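PDB 3PNZ: phosphotriesterase family protein from Listeria monocytogenes serotype 4b str. H7858, which hydrolyses lactones, probably those of phosphorylated sugars, at a two-zinc centre carried by an amidohydrolase-type barrel. Local coordinates for residues Asp43-Ser48 with Val78-Lys83; Gly72-Asp77 with Lys104-Leu109; Tyr223-Val228 with Ile252-Tyr257; Gly262-Ile267 with Gly310-Lys315. All coordinates share one frame; numbering follows the deposited sequence.

In the fold
Contacts 1 and 2 cross along the chain and share helix 75-85. Their centres are about 15 Å apart and they touch where K45 CB lies 3.8 Å from D77 OD1. Contacts 3 and 4 follow later in the sequence, one after the other. They too adjoin, with centres about 13 Å apart, and I255 O lies 3.7 Å from I267 CD1. The two pairs sit far apart, with contact centres about 31 to 37 Å from each other across pairs. Contacts 1 and 2 belong with the parallel strands 19-23 to 150-152, and contacts 3 and 4 with strands 184-186 to 267-269. Together they sample the outer helices and loops of both halves of the barrel around the zinc centre.

Contact 1: Asp43-Ser48 with Val78-Lys83; sequences DDKEKS and VAQISK
Three side-chain oxygens grip K45 NZ, while the carbon chain behind it lies against Q80 and I81 of the facing helix. E46 supplies one of them in a salt bridge, K45 NZ to E46 OE2 2.9 Å, with the ammonium 43° out of the carboxylate plane. E84 gives a second salt bridge and Q49 a hydrogen bond. E84 OE2 also accepts from Q80 NE2, which ties the polar ends of K45 and Q80 to one carboxylate near the end of helix 75-85.

No hydrogen bond joins the two segments directly, and they meet through carbon. The chains of K45 and Q80 cross obliquely, with K45 CE 3.5 Å from Q80 CG. A bend at chi2 (-87°) turns the lysine out of its initial direction and brings CE over to the glutamine. Nearer the backbone, the K45 and I81 chains run alongside one another, pointing opposite ways, K45 CG to I81 CG1 3.9 Å. I81 CD1 reaches the opening turn of the other helix, 3.7 Å from K45 O and 4.0 Å from S48 CB. The buried S48 hydroxyl bonds to I25 O and Y282 OH. D44 caps the same turn as N-cap residue, its OD1 accepting from K47 N at 3.1 Å.

Helices 45-57 and 75-85, which follow strands 19-23 and 62-65 in the chain, are thus packed together on the outside of the barrel. I81 also touches V26, Q49 and V52, while V78 and S82 rest on I89 of strand 88-92.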
loop_
_atom_site.group_PDB
_atom_site.type_symbol
_atom_site.label_atom_id
_atom_site.label_comp_id
_atom_site.label_asym_id
_atom_site.label_seq_id
_atom_site.Cartn_x
_atom_site.Cartn_y
_atom_site.Cartn_z
ATOM N N ASP A 43 -7.217 -14.262 8.245
ATOM C CA ASP A 43 -7.465 -14.365 9.677
ATOM C C ASP A 43 -6.728 -15.509 10.364
ATOM O O ASP A 43 -7.148 -15.957 11.431
ATOM C CB ASP A 43 -8.971 -14.487 9.921
ATOM C CG ASP A 43 -9.586 -15.670 9.191
ATOM O OD1 ASP A 43 -8.843 -16.428 8.525
ATOM O OD2 ASP A 43 -10.816 -15.850 9.296
ATOM N N ASP A 44 -5.636 -15.972 9.762
ATOM C CA ASP A 44 -4.816 -17.027 10.361
ATOM C C ASP A 44 -3.333 -16.670 10.332
ATOM O O ASP A 44 -2.667 -16.814 9.308
ATOM C CB ASP A 44 -5.047 -18.366 9.654
ATOM C CG ASP A 44 -4.408 -19.538 10.386
ATOM O OD1 ASP A 44 -3.236 -19.432 10.818
ATOM O OD2 ASP A 44 -5.087 -20.576 10.528
ATOM N N LYS A 45 -2.810 -16.231 11.473
ATOM C CA LYS A 45 -1.425 -15.767 11.556
ATOM C C LYS A 45 -0.414 -16.789 11.030
ATOM O O LYS A 45 0.524 -16.435 10.316
ATOM C CB LYS A 45 -1.093 -15.346 12.999
ATOM C CG LYS A 45 0.346 -14.871 13.229
ATOM C CD LYS A 45 1.290 -16.034 13.533
ATOM C CE LYS A 45 2.533 -15.555 14.289
ATOM N NZ LYS A 45 3.488 -16.676 14.531
ATOM N N GLU A 46 -0.588 -18.059 11.375
ATOM C CA GLU A 46 0.403 -19.053 10.974
ATOM C C GLU A 46 0.369 -19.318 9.467
ATOM O O GLU A 46 1.410 -19.571 8.851
ATOM C CB GLU A 46 0.250 -20.351 11.772
ATOM C CG GLU A 46 0.473 -20.184 13.286
ATOM C CD GLU A 46 1.869 -19.678 13.651
ATOM O OE1 GLU A 46 2.816 -19.843 12.848
ATOM O OE2 GLU A 46 2.020 -19.119 14.760
ATOM N N LYS A 47 -0.820 -19.245 8.871
ATOM C CA LYS A 47 -0.934 -19.408 7.420
ATOM C C LYS A 47 -0.323 -18.214 6.676
ATOM O O LYS A 47 0.443 -18.397 5.727
ATOM C CB LYS A 47 -2.387 -19.652 6.993
ATOM C CG LYS A 47 -2.919 -21.022 7.415
ATOM C CD LYS A 47 -4.356 -21.253 6.961
ATOM C CE LYS A 47 -4.837 -22.632 7.393
ATOM N NZ LYS A 47 -6.248 -22.873 7.009
ATOM N N SER A 48 -0.643 -17.001 7.120
ATOM C CA SER A 48 -0.033 -15.815 6.527
ATOM C C SER A 48 1.475 -15.906 6.641
ATOM O O SER A 48 2.202 -15.605 5.695
ATOM C CB SER A 48 -0.543 -14.536 7.188
ATOM O OG SER A 48 -1.946 -14.412 7.050
ATOM N N VAL A 78 0.930 -9.315 12.803
ATOM C CA VAL A 78 1.895 -8.932 11.778
ATOM C C VAL A 78 3.283 -8.702 12.387
ATOM O O VAL A 78 4.293 -9.118 11.827
ATOM C CB VAL A 78 1.412 -7.693 10.993
ATOM C CG1 VAL A 78 2.477 -7.218 10.014
ATOM C CG2 VAL A 78 0.109 -8.024 10.253
ATOM N N ALA A 79 3.326 -8.051 13.543
ATOM C CA ALA A 79 4.592 -7.849 14.245
ATOM C C ALA A 79 5.237 -9.187 14.593
ATOM O O ALA A 79 6.444 -9.361 14.433
ATOM C CB ALA A 79 4.384 -7.002 15.503
ATOM N N GLN A 80 4.429 -10.141 15.047
ATOM C CA GLN A 80 4.952 -11.460 15.393
ATOM C C GLN A 80 5.514 -12.177 14.164
ATOM O O GLN A 80 6.555 -12.826 14.236
ATOM C CB GLN A 80 3.880 -12.313 16.080
ATOM C CG GLN A 80 4.410 -13.636 16.604
ATOM C CD GLN A 80 5.443 -13.448 17.704
ATOM O OE1 GLN A 80 5.389 -12.476 18.461
ATOM N NE2 GLN A 80 6.394 -14.372 17.791
ATOM N N ILE A 81 4.834 -12.042 13.027
ATOM C CA ILE A 81 5.322 -12.626 11.783
ATOM C C ILE A 81 6.663 -12.020 11.377
ATOM O O ILE A 81 7.588 -12.734 10.985
ATOM C CB ILE A 81 4.294 -12.437 10.642
ATOM C CG1 ILE A 81 3.014 -13.222 10.958
ATOM C CG2 ILE A 81 4.880 -12.892 9.314
ATOM C CD1 ILE A 81 1.876 -13.022 9.951
ATOM N N SER A 82 6.760 -10.696 11.471
ATOM C CA SER A 82 8.008 -9.996 11.191
ATOM C C SER A 82 9.134 -10.562 12.057
ATOM O O SER A 82 10.200 -10.923 11.555
ATOM C CB SER A 82 7.853 -8.503 11.469
ATOM O OG SER A 82 9.051 -7.805 11.169
ATOM N N LYS A 83 8.881 -10.642 13.356
ATOM C CA LYS A 83 9.871 -11.184 14.284
ATOM C C LYS A 83 10.330 -12.591 13.897
ATOM O O LYS A 83 11.530 -12.869 13.857
ATOM C CB LYS A 83 9.320 -11.187 15.709
ATOM C CG LYS A 83 10.242 -11.866 16.711
ATOM C CD LYS A 83 10.185 -11.190 18.068
ATOM C CE LYS A 83 8.813 -11.305 18.702
ATOM N NZ LYS A 83 8.854 -10.857 20.128
#

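Contact 2: Gly72-Asp77 with Lys104-Leu109; sequences GRRVLD and KIKPEL
K106 reaches R73 and R74 with the end of its side chain, and it is the one residue of 104-109 within 4.5 Å of segment 72-77. The loop arrives at it through K104 and I105, the latter paired by its backbone with E117.

At K106 the side chain turns toward the other segment. With chi1 at 58° it leaves the backbone in the direction of the arginines, and its straight run takes K106 NZ to 3.1 Å from R73 O. The angle there is too poor for a hydrogen bond. R73 O instead accepts from R74 NH1 at 3.1 Å, along a nearly straight N-H···O of 164°. The oxygen lies close to the guanidinium plane, whereas the donor stands 53° above the carbonyl plane.

After K106 the chain bends back on itself, L109 N bonding to K106 O at 3.1 Å. Segment 104-109 belongs to the loop between strand 88-92 and helix 110-113, while 72-77 leads into helix 75-85 with R74 at its N-cap. The contact therefore joins two loop regions that follow successive strands of the barrel, 62-65 and 88-92.

K106 NZ and R74 NH1 come within 4.0 Å, a proximity of like charges in which E144 probably offsets the charge of K106. OE2 of E144 makes a salt bridge with K106 NZ, and its OE1 makes another with R73 NH1. The chemistry therefore implies an electrostatic link made largely through E144, a shared carboxylate that gathers cations from both loops, with little nonpolar burial between them.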
loop_
_atom_site.group_PDB
_atom_site.type_symbol
_atom_site.label_atom_id
_atom_site.label_comp_id
_atom_site.label_asym_id
_atom_site.label_seq_id
_atom_site.Cartn_x
_atom_site.Cartn_y
_atom_site.Cartn_z
ATOM N N GLY A 72 -9.461 -3.484 9.327
ATOM C CA GLY A 72 -9.361 -4.503 10.364
ATOM C C GLY A 72 -7.961 -5.015 10.644
ATOM O O GLY A 72 -7.678 -6.201 10.505
ATOM N N ARG A 73 -7.080 -4.118 11.072
ATOM C CA ARG A 73 -5.702 -4.495 11.319
ATOM C C ARG A 73 -5.582 -5.551 12.414
ATOM O O ARG A 73 -6.380 -5.587 13.354
ATOM C CB ARG A 73 -4.875 -3.278 11.726
ATOM C CG ARG A 73 -4.912 -2.104 10.757
ATOM C CD ARG A 73 -3.749 -1.196 11.109
ATOM N NE ARG A 73 -3.676 0.072 10.395
ATOM C CZ ARG A 73 -4.077 1.239 10.896
ATOM N NH1 ARG A 73 -4.646 1.301 12.099
ATOM N NH2 ARG A 73 -3.925 2.347 10.190
ATOM N N ARG A 74 -4.576 -6.406 12.263
ATOM C CA ARG A 74 -4.132 -7.310 13.317
ATOM C C ARG A 74 -2.637 -7.055 13.531
ATOM O O ARG A 74 -1.790 -7.890 13.204
ATOM C CB ARG A 74 -4.399 -8.764 12.914
ATOM C CG ARG A 74 -5.881 -9.127 12.857
ATOM C CD ARG A 74 -6.536 -8.836 14.195
ATOM N NE ARG A 74 -7.915 -9.308 14.300
ATOM C CZ ARG A 74 -8.994 -8.581 14.017
ATOM N NH1 ARG A 74 -8.881 -7.328 13.578
ATOM N NH2 ARG A 74 -10.197 -9.115 14.167
ATOM N N VAL A 75 -2.324 -5.876 14.061
ATOM C CA VAL A 75 -0.945 -5.400 14.141
ATOM C C VAL A 75 -0.035 -6.326 14.946
ATOM O O VAL A 75 1.108 -6.571 14.557
ATOM C CB VAL A 75 -0.878 -3.971 14.710
ATOM C CG1 VAL A 75 0.568 -3.499 14.823
ATOM C CG2 VAL A 75 -1.682 -3.021 13.831
ATOM N N LEU A 76 -0.528 -6.846 16.065
ATOM C CA LEU A 76 0.305 -7.729 16.878
ATOM C C LEU A 76 0.675 -9.009 16.133
ATOM O O LEU A 76 1.785 -9.515 16.276
ATOM C CB LEU A 76 -0.363 -8.047 18.223
ATOM C CG LEU A 76 -0.571 -6.833 19.134
ATOM C CD1 LEU A 76 -1.333 -7.222 20.394
ATOM C CD2 LEU A 76 0.766 -6.192 19.478
ATOM N N ASP A 77 -0.248 -9.530 15.324
ATOM C CA ASP A 77 0.029 -10.737 14.549
ATOM C C ASP A 77 1.070 -10.454 13.471
ATOM O O ASP A 77 1.971 -11.254 13.234
ATOM C CB ASP A 77 -1.253 -11.272 13.895
ATOM C CG ASP A 77 -2.228 -11.867 14.903
ATOM O OD1 ASP A 77 -1.807 -12.723 15.710
ATOM O OD2 ASP A 77 -3.419 -11.489 14.881
ATOM N N LYS A 104 -18.428 -1.574 11.528
ATOM C CA LYS A 104 -18.441 -1.206 12.939
ATOM C C LYS A 104 -17.041 -1.024 13.525
ATOM O O LYS A 104 -16.108 -1.761 13.204
ATOM C CB LYS A 104 -19.225 -2.239 13.753
ATOM C CG LYS A 104 -20.722 -2.170 13.532
ATOM C CD LYS A 104 -21.447 -3.229 14.343
ATOM C CE LYS A 104 -22.953 -3.114 14.171
ATOM N NZ LYS A 104 -23.679 -4.144 14.967
ATOM N N ILE A 105 -16.910 -0.027 14.389
ATOM C CA ILE A 105 -15.659 0.221 15.085
ATOM C C ILE A 105 -15.470 -0.806 16.190
ATOM O O ILE A 105 -16.351 -0.990 17.035
ATOM C CB ILE A 105 -15.639 1.640 15.663
ATOM C CG1 ILE A 105 -15.582 2.654 14.517
ATOM C CG2 ILE A 105 -14.465 1.818 16.627
ATOM C CD1 ILE A 105 -15.743 4.085 14.958
ATOM N N LYS A 106 -14.330 -1.488 16.169
ATOM C CA LYS A 106 -14.053 -2.521 17.159
ATOM C C LYS A 106 -13.804 -1.891 18.529
ATOM O O LYS A 106 -13.448 -0.713 18.623
ATOM C CB LYS A 106 -12.873 -3.394 16.727
ATOM C CG LYS A 106 -11.576 -2.637 16.486
ATOM C CD LYS A 106 -10.504 -3.566 15.942
ATOM C CE LYS A 106 -9.170 -2.858 15.756
ATOM N NZ LYS A 106 -8.150 -3.779 15.162
ATOM N N PRO A 107 -14.004 -2.674 19.598
ATOM C CA PRO A 107 -13.890 -2.159 20.967
ATOM C C PRO A 107 -12.521 -1.549 21.247
ATOM O O PRO A 107 -12.437 -0.547 21.956
ATOM C CB PRO A 107 -14.089 -3.409 21.828
ATOM C CG PRO A 107 -14.876 -4.339 20.970
ATOM C CD PRO A 107 -14.388 -4.097 19.573
ATOM N N GLU A 108 -11.471 -2.148 20.696
ATOM C CA GLU A 108 -10.106 -1.698 20.948
ATOM C C GLU A 108 -9.818 -0.296 20.410
ATOM O O GLU A 108 -8.890 0.370 20.867
ATOM C CB GLU A 108 -9.095 -2.686 20.362
ATOM C CG GLU A 108 -9.088 -4.060 21.022
ATOM C CD GLU A 108 -10.128 -5.005 20.444
ATOM O OE1 GLU A 108 -10.925 -4.571 19.584
ATOM O OE2 GLU A 108 -10.144 -6.188 20.851
ATOM N N LEU A 109 -10.600 0.146 19.431
ATOM C CA LEU A 109 -10.364 1.444 18.810
ATOM C C LEU A 109 -11.032 2.588 19.561
ATOM O O LEU A 109 -10.627 3.742 19.431
ATOM C CB LEU A 109 -10.854 1.444 17.360
ATOM C CG LEU A 109 -10.026 0.644 16.354
ATOM C CD1 LEU A 109 -10.689 0.688 14.984
ATOM C CD2 LEU A 109 -8.612 1.190 16.282
#

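Contact 3: Tyr223-Val228 with Ile252-Tyr257; sequences YYHKQV and IAAILY
Segments 223-228 and 252-257 are both helical, and their backbones stay well separated: the nearest CA pairs are H225 with A254 at 8.4 Å and K226 with Y257 at 9.0 Å. Only side chains and a water span that distance, and no direct hydrogen bond crosses it.

H225 meets A254 with the edge of its ring, CE1 lying 4.2 Å from A254 CB and the methyl near the imidazole plane. A water fills the polar side of this approach. It lies in the ring plane, 2.8 Å from H225 ND1, and donates to A254 O at 2.9 Å, thus linking an imidazole nitrogen to a backbone carbonyl of the neighbouring helix. The other ring nitrogen, NE2, bonds to M216 O. With both nitrogens engaged, rotation of the ring is restricted, and F237 meets it with the two ring planes at about 75°.

K226 and Y257 form the second meeting point, their side chains crossing at about a right angle. Y257 CG is anti to its backbone nitrogen (chi1 172°), which sends the phenol across to the lysine chain; Y257 OH lies 3.8 Å from K226 CD. K226 CB approaches the edge of the ring, near its plane. The lysine runs on in extended form to a salt bridge between NZ and E261.

Helix 222-229 links parallel strands 211-213 and 234-237, and helix 248-260 links 234-237 to 267-269. Side-by-side helices of successive beta-alpha-beta crossovers are characteristic of the TIM barrel, the fold of the phosphotriesterase family.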
loop_
_atom_site.group_PDB
_atom_site.type_symbol
_atom_site.label_atom_id
_atom_site.label_comp_id
_atom_site.label_asym_id
_atom_site.label_seq_id
_atom_site.Cartn_x
_atom_site.Cartn_y
_atom_site.Cartn_z
ATOM N N TYR A 223 -1.657 7.677 -21.918
ATOM C CA TYR A 223 -1.757 9.128 -21.810
ATOM C C TYR A 223 -1.972 9.545 -20.359
ATOM O O TYR A 223 -1.291 10.437 -19.847
ATOM C CB TYR A 223 -2.899 9.634 -22.688
ATOM C CG TYR A 223 -3.021 11.134 -22.770
ATOM C CD1 TYR A 223 -2.532 11.832 -23.870
ATOM C CD2 TYR A 223 -3.641 11.856 -21.759
ATOM C CE1 TYR A 223 -2.652 13.207 -23.955
ATOM C CE2 TYR A 223 -3.772 13.235 -21.841
ATOM C CZ TYR A 223 -3.280 13.900 -22.938
ATOM O OH TYR A 223 -3.417 15.265 -23.004
ATOM N N TYR A 224 -2.923 8.887 -19.703
ATOM C CA TYR A 224 -3.187 9.093 -18.280
ATOM C C TYR A 224 -1.964 8.755 -17.431
ATOM O O TYR A 224 -1.577 9.531 -16.558
ATOM C CB TYR A 224 -4.379 8.220 -17.881
ATOM C CG TYR A 224 -4.743 8.170 -16.410
ATOM C CD1 TYR A 224 -5.158 9.312 -15.728
ATOM C CD2 TYR A 224 -4.745 6.957 -15.723
ATOM C CE1 TYR A 224 -5.540 9.249 -14.379
ATOM C CE2 TYR A 224 -5.126 6.885 -14.389
ATOM C CZ TYR A 224 -5.524 8.027 -13.728
ATOM O OH TYR A 224 -5.919 7.918 -12.408
ATOM N N HIS A 225 -1.344 7.606 -17.682
ATOM C CA HIS A 225 -0.154 7.234 -16.911
ATOM C C HIS A 225 0.952 8.288 -17.030
ATOM O O HIS A 225 1.588 8.638 -16.036
ATOM C CB HIS A 225 0.365 5.869 -17.348
ATOM C CG HIS A 225 -0.372 4.728 -16.729
ATOM N ND1 HIS A 225 -0.092 3.414 -17.029
ATOM C CD2 HIS A 225 -1.374 4.702 -15.820
ATOM C CE1 HIS A 225 -0.881 2.626 -16.322
ATOM N NE2 HIS A 225 -1.671 3.384 -15.581
ATOM N N LYS A 226 1.155 8.802 -18.240
ATOM C CA LYS A 226 2.166 9.841 -18.459
ATOM C C LYS A 226 1.803 11.155 -17.758
ATOM O O LYS A 226 2.679 11.841 -17.215
ATOM C CB LYS A 226 2.391 10.069 -19.956
ATOM C CG LYS A 226 3.401 11.176 -20.266
ATOM C CD LYS A 226 3.947 11.042 -21.690
ATOM C CE LYS A 226 5.055 12.061 -21.943
ATOM N NZ LYS A 226 5.571 11.975 -23.339
ATOM N N GLN A 227 0.517 11.512 -17.763
ATOM C CA GLN A 227 0.063 12.682 -17.008
ATOM C C GLN A 227 0.416 12.539 -15.532
ATOM O O GLN A 227 0.896 13.479 -14.898
ATOM C CB GLN A 227 -1.450 12.865 -17.125
ATOM C CG GLN A 227 -1.970 13.424 -18.437
ATOM C CD GLN A 227 -3.494 13.478 -18.419
ATOM O OE1 GLN A 227 -4.155 12.444 -18.307
ATOM N NE2 GLN A 227 -4.053 14.680 -18.509
ATOM N N VAL A 228 0.150 11.366 -14.976
ATOM C CA VAL A 228 0.454 11.127 -13.568
ATOM C C VAL A 228 1.963 11.144 -13.344
ATOM O O VAL A 228 2.459 11.795 -12.423
ATOM C CB VAL A 228 -0.143 9.800 -13.077
ATOM C CG1 VAL A 228 0.313 9.490 -11.661
ATOM C CG2 VAL A 228 -1.662 9.878 -13.121
ATOM N N ILE A 252 2.633 -5.518 -18.122
ATOM C CA ILE A 252 4.038 -5.387 -18.474
ATOM C C ILE A 252 4.222 -4.349 -19.588
ATOM O O ILE A 252 5.153 -3.535 -19.547
ATOM C CB ILE A 252 4.650 -6.760 -18.836
ATOM C CG1 ILE A 252 4.828 -7.588 -17.559
ATOM C CG2 ILE A 252 5.969 -6.594 -19.586
ATOM C CD1 ILE A 252 5.241 -9.032 -17.793
ATOM N N ALA A 253 3.323 -4.351 -20.567
ATOM C CA ALA A 253 3.372 -3.355 -21.639
ATOM C C ALA A 253 3.257 -1.923 -21.094
ATOM O O ALA A 253 3.942 -1.007 -21.566
ATOM C CB ALA A 253 2.290 -3.623 -22.681
ATOM N N ALA A 254 2.392 -1.736 -20.098
ATOM C CA ALA A 254 2.152 -0.414 -19.524
ATOM C C ALA A 254 3.392 0.046 -18.761
ATOM O O ALA A 254 3.783 1.212 -18.821
ATOM C CB ALA A 254 0.928 -0.444 -18.602
ATOM N N ILE A 255 4.002 -0.879 -18.030
ATOM C CA ILE A 255 5.243 -0.580 -17.322
ATOM C C ILE A 255 6.328 -0.168 -18.312
ATOM O O ILE A 255 6.995 0.851 -18.125
ATOM C CB ILE A 255 5.708 -1.782 -16.488
ATOM C CG1 ILE A 255 4.794 -1.947 -15.272
ATOM C CG2 ILE A 255 7.166 -1.608 -16.035
ATOM C CD1 ILE A 255 4.982 -3.241 -14.539
ATOM N N LEU A 256 6.484 -0.944 -19.381
ATOM C CA LEU A 256 7.536 -0.668 -20.354
ATOM C C LEU A 256 7.285 0.620 -21.135
ATOM O O LEU A 256 8.233 1.293 -21.544
ATOM C CB LEU A 256 7.752 -1.862 -21.290
ATOM C CG LEU A 256 8.317 -3.108 -20.602
ATOM C CD1 LEU A 256 8.410 -4.248 -21.602
ATOM C CD2 LEU A 256 9.680 -2.805 -19.984
ATOM N N TYR A 257 6.022 0.990 -21.327
ATOM C CA TYR A 257 5.747 2.305 -21.911
ATOM C C TYR A 257 6.290 3.415 -21.016
ATOM O O TYR A 257 6.938 4.359 -21.491
ATOM C CB TYR A 257 4.249 2.528 -22.168
ATOM C CG TYR A 257 3.958 3.948 -22.582
ATOM C CD1 TYR A 257 4.267 4.392 -23.862
ATOM C CD2 TYR A 257 3.408 4.854 -21.685
ATOM C CE1 TYR A 257 4.022 5.699 -24.246
ATOM C CE2 TYR A 257 3.157 6.173 -22.061
ATOM C CZ TYR A 257 3.462 6.584 -23.339
ATOM O OH TYR A 257 3.214 7.885 -23.708
HETATM O O HOH W 1 1.632 3.042 -19.250
#

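Contact 4: Gly262-Ile267 with Gly310-Lys315; sequences GFEDQI and GEKLVK
Nonpolar contact comes first: the E264 chain lies roughly perpendicular to that of L313, with E264 CB 3.8 Å and E264 CD 4.0 Å from L313 CD2. One leucine methyl therefore touches both the root of the glutamate and its carboxylate carbon. A chi1 of 70° starts the glutamate off toward the helix, and the extended chain beyond CG delivers the acid group there.

Charge probably adds a looser attraction. E264 OE2 and K312 NZ are 4.3 Å apart, beyond a salt bridge, and K312 CE comes slightly nearer, 4.1 Å from E264 OE2. The true salt-bridge partner of E264 is K316, one turn further along, whose ammonium also pairs with D265.

The hydrogen bonds from helix 310-325 to the loop come from residues beyond 310-315: N321 ND2 serves both E264 O and I267 O, and R324 NH2 serves D265 O. Inside the loop, Q266 N bonds to F263 O at 3.0 Å.

This is the helix-to-strand connection of a barrel beta-alpha-beta unit, lying against the chain's last helix, 310-325. It leaves helix 248-260 through a Schellman motif at G262 and enters strand 267-269 at I267, which packs back on I255 and V259 of that helix. L313, meanwhile, also lies against F299 of helix 289-305.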
loop_
_atom_site.group_PDB
_atom_site.type_symbol
_atom_site.label_atom_id
_atom_site.label_comp_id
_atom_site.label_asym_id
_atom_site.label_seq_id
_atom_site.Cartn_x
_atom_site.Cartn_y
_atom_site.Cartn_z
ATOM N N GLY A 262 10.811 7.513 -19.899
ATOM C CA GLY A 262 11.791 8.040 -18.959
ATOM C C GLY A 262 11.393 8.009 -17.492
ATOM O O GLY A 262 12.007 8.682 -16.664
ATOM N N PHE A 263 10.368 7.230 -17.161
ATOM C CA PHE A 263 9.836 7.227 -15.804
ATOM C C PHE A 263 10.160 5.966 -15.007
ATOM O O PHE A 263 9.478 5.655 -14.032
ATOM C CB PHE A 263 8.312 7.449 -15.847
ATOM C CG PHE A 263 7.912 8.743 -16.491
ATOM C CD1 PHE A 263 8.146 9.952 -15.852
ATOM C CD2 PHE A 263 7.298 8.759 -17.738
ATOM C CE1 PHE A 263 7.778 11.161 -16.444
ATOM C CE2 PHE A 263 6.927 9.960 -18.330
ATOM C CZ PHE A 263 7.165 11.159 -17.685
ATOM N N GLU A 264 11.210 5.245 -15.390
ATOM C CA GLU A 264 11.499 3.976 -14.728
ATOM C C GLU A 264 11.731 4.112 -13.222
ATOM O O GLU A 264 11.504 3.165 -12.472
ATOM C CB GLU A 264 12.685 3.267 -15.388
ATOM C CG GLU A 264 14.030 3.945 -15.159
ATOM C CD GLU A 264 15.077 3.444 -16.135
ATOM O OE1 GLU A 264 14.787 3.417 -17.351
ATOM O OE2 GLU A 264 16.182 3.068 -15.690
ATOM N N ASP A 265 12.182 5.281 -12.776
ATOM C CA ASP A 265 12.515 5.474 -11.369
ATOM C C ASP A 265 11.273 5.668 -10.495
ATOM O O ASP A 265 11.372 5.814 -9.274
ATOM C CB ASP A 265 13.428 6.690 -11.209
ATOM C CG ASP A 265 14.808 6.480 -11.809
ATOM O OD1 ASP A 265 15.216 5.318 -11.999
ATOM O OD2 ASP A 265 15.487 7.496 -12.076
ATOM N N GLN A 266 10.097 5.693 -11.121
ATOM C CA GLN A 266 8.865 5.956 -10.381
ATOM C C GLN A 266 7.966 4.730 -10.247
ATOM O O GLN A 266 6.911 4.802 -9.609
ATOM C CB GLN A 266 8.089 7.111 -11.022
ATOM C CG GLN A 266 8.740 8.464 -10.769
ATOM C CD GLN A 266 8.282 9.531 -11.746
ATOM O OE1 GLN A 266 9.081 10.054 -12.524
ATOM N NE2 GLN A 266 6.993 9.864 -11.709
ATOM N N ILE A 267 8.388 3.615 -10.836
ATOM C CA ILE A 267 7.566 2.397 -10.854
ATOM C C ILE A 267 7.756 1.512 -9.614
ATOM O O ILE A 267 8.883 1.185 -9.224
ATOM C CB ILE A 267 7.811 1.594 -12.142
ATOM C CG1 ILE A 267 7.388 2.441 -13.347
ATOM C CG2 ILE A 267 7.056 0.251 -12.096
ATOM C CD1 ILE A 267 7.865 1.920 -14.664
ATOM N N GLY A 310 16.326 -5.659 -18.527
ATOM C CA GLY A 310 15.386 -6.278 -17.606
ATOM C C GLY A 310 15.882 -6.376 -16.176
ATOM O O GLY A 310 15.155 -6.087 -15.222
ATOM N N GLU A 311 17.134 -6.786 -16.019
ATOM C CA GLU A 311 17.702 -6.954 -14.690
ATOM C C GLU A 311 17.808 -5.617 -13.960
ATOM O O GLU A 311 17.512 -5.526 -12.768
ATOM C CB GLU A 311 19.074 -7.635 -14.782
ATOM C CG GLU A 311 19.019 -9.053 -15.353
ATOM C CD GLU A 311 19.066 -9.106 -16.890
ATOM O OE1 GLU A 311 18.806 -8.075 -17.563
ATOM O OE2 GLU A 311 19.365 -10.200 -17.427
ATOM N N LYS A 312 18.221 -4.582 -14.680
ATOM C CA LYS A 312 18.340 -3.251 -14.094
ATOM C C LYS A 312 16.971 -2.733 -13.656
ATOM O O LYS A 312 16.832 -2.134 -12.588
ATOM C CB LYS A 312 18.950 -2.268 -15.093
ATOM C CG LYS A 312 19.139 -0.865 -14.533
ATOM C CD LYS A 312 19.662 0.098 -15.589
ATOM C CE LYS A 312 19.929 1.475 -14.991
ATOM N NZ LYS A 312 20.440 2.453 -16.002
ATOM N N LEU A 313 15.964 -2.965 -14.492
ATOM C CA LEU A 313 14.609 -2.509 -14.188
ATOM C C LEU A 313 14.058 -3.209 -12.950
ATOM O O LEU A 313 13.430 -2.578 -12.109
ATOM C CB LEU A 313 13.685 -2.729 -15.392
ATOM C CG LEU A 313 14.005 -1.797 -16.559
ATOM C CD1 LEU A 313 13.186 -2.180 -17.784
ATOM C CD2 LEU A 313 13.768 -0.336 -16.178
ATOM N N VAL A 314 14.287 -4.515 -12.840
ATOM C CA VAL A 314 13.847 -5.244 -11.657
ATOM C C VAL A 314 14.511 -4.689 -10.400
ATOM O O VAL A 314 13.872 -4.541 -9.357
ATOM C CB VAL A 314 14.096 -6.759 -11.785
ATOM C CG1 VAL A 314 14.009 -7.433 -10.416
ATOM C CG2 VAL A 314 13.090 -7.368 -12.774
ATOM N N LYS A 315 15.795 -4.358 -10.499
ATOM C CA LYS A 315 16.481 -3.762 -9.362
ATOM C C LYS A 315 15.843 -2.424 -8.973
ATOM O O LYS A 315 15.688 -2.130 -7.790
ATOM C CB LYS A 315 17.970 -3.581 -9.657
ATOM C CG LYS A 315 18.773 -3.134 -8.448
ATOM C CD LYS A 315 20.152 -2.643 -8.855
ATOM C CE LYS A 315 20.765 -1.785 -7.751
ATOM N NZ LYS A 315 20.728 -2.489 -6.438
#